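Local coordinates for periplasmic lipopolysaccharide transport protein LPTH (Pseudomonas aeruginosa, PDB 4UU4) that binds lipopolysaccharide and is required to carry it across the periplasm from the inner to the outer membrane, at residues G60-T65 with I109-T114. Residues are numbered along the deposited sequence; the frame is centred on the assembly and turned at random.
Sequences GSTKLT and IQYFVT
Between the two antiparallel sheets of the LptA-type beta-jellyroll, Leu64 and Thr62 of strand 62-65 face Ile109 and Tyr111 of strand 109-112 across the buried interior. The strands belong to different sheets; their axes are 9.4 Å apart, too far for backbone hydrogen bonds, and their directions differ by 145°; side chains alone bridge the gap. Leu64 is the middle piece, its two methyls serving two neighbours. CD1 of Leu64 meets CG2 of Ile109 at 4.0 Å, while CD2 of Leu64 lies 4.0 Å from CB of Tyr111, both apolar contacts, and a forked side chain suits a place between two such partners. Beta-branched Ile109 fits an extended strand, and with CG2 anti to its backbone N this methyl turns to Leu64, leaving the longer CG1 branch beside the N. Tyr111 holds CG anti to its own N (chi1 176°), which sends the ring along the interior toward Thr62, a distance that a long aromatic side chain can span. Val113, just past the strand, lays CB over one face of that ring, near its rim. Leu64 also packs on Tyr91 of strand 89-93 and Tyr111 on Val118 of strand 117-121, so the contact is joined to the neighbouring strand of each sheet. Thr62, beta-branched like Ile109, gives the inside a methyl: its CG2 approaches the Tyr111 ring obliquely, 4.2 Å from CE2.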
ATOM      1  N   GLY A  60     -10.972  -1.088  -7.958  1.00 43.70           N
ATOM      2  CA  GLY A  60     -10.723  -1.458  -9.339  1.00 39.35           C
ATOM      3  C   GLY A  60      -9.719  -2.585  -9.466  1.00 40.83           C
ATOM      4  O   GLY A  60     -10.057  -3.756  -9.301  1.00 49.16           O
ATOM      5  N   SER A  61      -8.477  -2.227  -9.770  1.00 44.78           N
ATOM      6  CA  SER A  61      -7.400  -3.205  -9.882  1.00 43.60           C
ATOM      7  C   SER A  61      -6.514  -3.148  -8.644  1.00 44.69           C
ATOM      8  O   SER A  61      -5.768  -4.083  -8.351  1.00 28.83           O
ATOM      9  CB  SER A  61      -6.564  -2.952 -11.137  1.00 39.50           C
ATOM     10  OG  SER A  61      -5.284  -2.454 -10.794  1.00 39.72           O
ATOM     11  N   THR A  62      -6.600  -2.040  -7.919  1.00 30.76           N
ATOM     12  CA  THR A  62      -5.838  -1.867  -6.694  1.00 22.77           C
ATOM     13  C   THR A  62      -6.415  -2.741  -5.584  1.00 23.31           C
ATOM     14  O   THR A  62      -7.629  -2.933  -5.499  1.00 21.16           O
ATOM     15  CB  THR A  62      -5.842  -0.392  -6.261  1.00 40.63           C
ATOM     16  OG1 THR A  62      -5.215   0.403  -7.276  1.00 46.66           O
ATOM     17  CG2 THR A  62      -5.098  -0.205  -4.955  1.00 19.01           C
ATOM     18  N   LYS A  63      -5.546  -3.285  -4.739  1.00 30.42           N
ATOM     19  CA  LYS A  63      -6.003  -4.075  -3.604  1.00 32.08           C
ATOM     20  C   LYS A  63      -5.083  -3.893  -2.398  1.00 42.87           C
ATOM     21  O   LYS A  63      -3.863  -3.906  -2.527  1.00 45.50           O
ATOM     22  CB  LYS A  63      -6.119  -5.554  -3.990  1.00 25.03           C
ATOM     23  CG  LYS A  63      -6.734  -6.430  -2.912  1.00 20.72           C
ATOM     24  CD  LYS A  63      -7.045  -7.822  -3.426  1.00 25.24           C
ATOM     25  CE  LYS A  63      -5.783  -8.604  -3.719  1.00 31.10           C
ATOM     26  NZ  LYS A  63      -6.082 -10.004  -4.125  1.00 37.62           N
ATOM     27  N   LEU A  64      -5.685  -3.702  -1.230  1.00 35.93           N
ATOM     28  CA  LEU A  64      -4.963  -3.574   0.024  1.00 28.31           C
ATOM     29  C   LEU A  64      -5.516  -4.635   0.954  1.00 33.29           C
ATOM     30  O   LEU A  64      -6.726  -4.812   1.037  1.00 48.47           O
ATOM     31  CB  LEU A  64      -5.194  -2.192   0.640  1.00 36.96           C
ATOM     32  CG  LEU A  64      -3.990  -1.277   0.858  1.00 43.88           C
ATOM     33  CD1 LEU A  64      -2.833  -2.036   1.506  1.00 45.13           C
ATOM     34  CD2 LEU A  64      -3.567  -0.635  -0.451  1.00 51.08           C
ATOM     35  N   THR A  65      -4.638  -5.358   1.641  1.00 25.08           N
ATOM     36  CA  THR A  65      -5.096  -6.287   2.669  1.00 26.74           C
ATOM     37  C   THR A  65      -4.418  -5.968   3.989  1.00 23.36           C
ATOM     38  O   THR A  65      -3.461  -5.198   4.029  1.00 30.76           O
ATOM     39  CB  THR A  65      -4.836  -7.764   2.307  1.00 26.53           C
ATOM     40  OG1 THR A  65      -3.436  -8.043   2.386  1.00 34.78           O
ATOM     41  CG2 THR A  65      -5.349  -8.084   0.911  1.00 22.80           C
ATOM     42  N   ILE A 109       1.612  -0.198   5.368  1.00 25.27           N
ATOM     43  CA  ILE A 109       1.454   0.348   4.020  1.00 23.04           C
ATOM     44  C   ILE A 109       0.495   1.531   4.027  1.00 26.27           C
ATOM     45  O   ILE A 109      -0.601   1.430   4.548  1.00 27.28           O
ATOM     46  CB  ILE A 109       0.929  -0.709   3.027  1.00 21.11           C
ATOM     47  CG1 ILE A 109       1.929  -1.856   2.860  1.00 23.06           C
ATOM     48  CG2 ILE A 109       0.644  -0.075   1.671  1.00 22.18           C
ATOM     49  CD1 ILE A 109       1.454  -2.929   1.896  1.00 17.75           C
ATOM     50  N   GLN A 110       0.901   2.656   3.456  1.00 30.35           N
ATOM     51  CA  GLN A 110      -0.013   3.785   3.331  1.00 26.89           C
ATOM     52  C   GLN A 110      -0.315   4.050   1.867  1.00 33.09           C
ATOM     53  O   GLN A 110       0.597   4.201   1.060  1.00 41.44           O
ATOM     54  CB  GLN A 110       0.588   5.034   3.957  1.00 26.58           C
ATOM     55  CG  GLN A 110       1.024   4.851   5.386  1.00 29.39           C
ATOM     56  CD  GLN A 110       1.808   6.039   5.894  1.00 33.70           C
ATOM     57  OE1 GLN A 110       3.001   6.172   5.617  1.00 43.51           O
ATOM     58  NE2 GLN A 110       1.144   6.912   6.642  1.00 35.98           N
ATOM     59  N   TYR A 111      -1.597   4.102   1.527  1.00 24.39           N
ATOM     60  CA  TYR A 111      -2.009   4.411   0.167  1.00 28.12           C
ATOM     61  C   TYR A 111      -2.583   5.820   0.121  1.00 27.99           C
ATOM     62  O   TYR A 111      -3.761   6.042   0.415  1.00 38.28           O
ATOM     63  CB  TYR A 111      -3.007   3.369  -0.358  1.00 27.01           C
ATOM     64  CG  TYR A 111      -3.564   3.668  -1.736  1.00 31.13           C
ATOM     65  CD1 TYR A 111      -2.765   4.218  -2.733  1.00 30.69           C
ATOM     66  CD2 TYR A 111      -4.889   3.390  -2.043  1.00 38.18           C
ATOM     67  CE1 TYR A 111      -3.274   4.491  -3.988  1.00 34.18           C
ATOM     68  CE2 TYR A 111      -5.404   3.656  -3.293  1.00 44.52           C
ATOM     69  CZ  TYR A 111      -4.596   4.204  -4.263  1.00 39.72           C
ATOM     70  OH  TYR A 111      -5.123   4.468  -5.505  1.00 43.26           O
ATOM     71  N   PHE A 112      -1.721   6.771  -0.226  1.00 29.26           N
ATOM     72  CA  PHE A 112      -2.101   8.169  -0.345  1.00 32.56           C
ATOM     73  C   PHE A 112      -2.832   8.389  -1.669  1.00 34.53           C
ATOM     74  O   PHE A 112      -2.242   8.824  -2.653  1.00 38.08           O
ATOM     75  CB  PHE A 112      -0.860   9.067  -0.259  1.00 34.24           C
ATOM     76  CG  PHE A 112      -0.241   9.117   1.116  1.00 34.97           C
ATOM     77  CD1 PHE A 112      -0.685  10.034   2.059  1.00 35.21           C
ATOM     78  CD2 PHE A 112       0.783   8.252   1.465  1.00 33.30           C
ATOM     79  CE1 PHE A 112      -0.118  10.084   3.323  1.00 34.71           C
ATOM     80  CE2 PHE A 112       1.351   8.298   2.728  1.00 31.18           C
ATOM     81  CZ  PHE A 112       0.901   9.213   3.655  1.00 33.05           C
ATOM     82  N   VAL A 113      -4.125   8.086  -1.673  1.00 33.34           N
ATOM     83  CA  VAL A 113      -4.920   8.049  -2.900  1.00 37.48           C
ATOM     84  C   VAL A 113      -5.006   9.377  -3.668  1.00 41.81           C
ATOM     85  O   VAL A 113      -4.979   9.382  -4.899  1.00 42.69           O
ATOM     86  CB  VAL A 113      -6.318   7.443  -2.626  1.00 48.21           C
ATOM     87  CG1 VAL A 113      -6.598   7.414  -1.127  1.00 53.24           C
ATOM     88  CG2 VAL A 113      -7.402   8.184  -3.390  1.00 31.49           C
ATOM     89  N   THR A 114      -5.083  10.498  -2.958  1.00 48.23           N
ATOM     90  CA  THR A 114      -5.022  11.805  -3.612  1.00 47.33           C
ATOM     91  C   THR A 114      -3.669  12.035  -4.287  1.00 48.12           C
ATOM     92  O   THR A 114      -3.587  12.657  -5.343  1.00 49.31           O
ATOM     93  CB  THR A 114      -5.272  12.954  -2.619  1.00 51.09           C
ATOM     94  OG1 THR A 114      -4.603  12.670  -1.385  1.00 60.60           O
ATOM     95  CG2 THR A 114      -6.758  13.116  -2.345  1.00 52.05           C
TER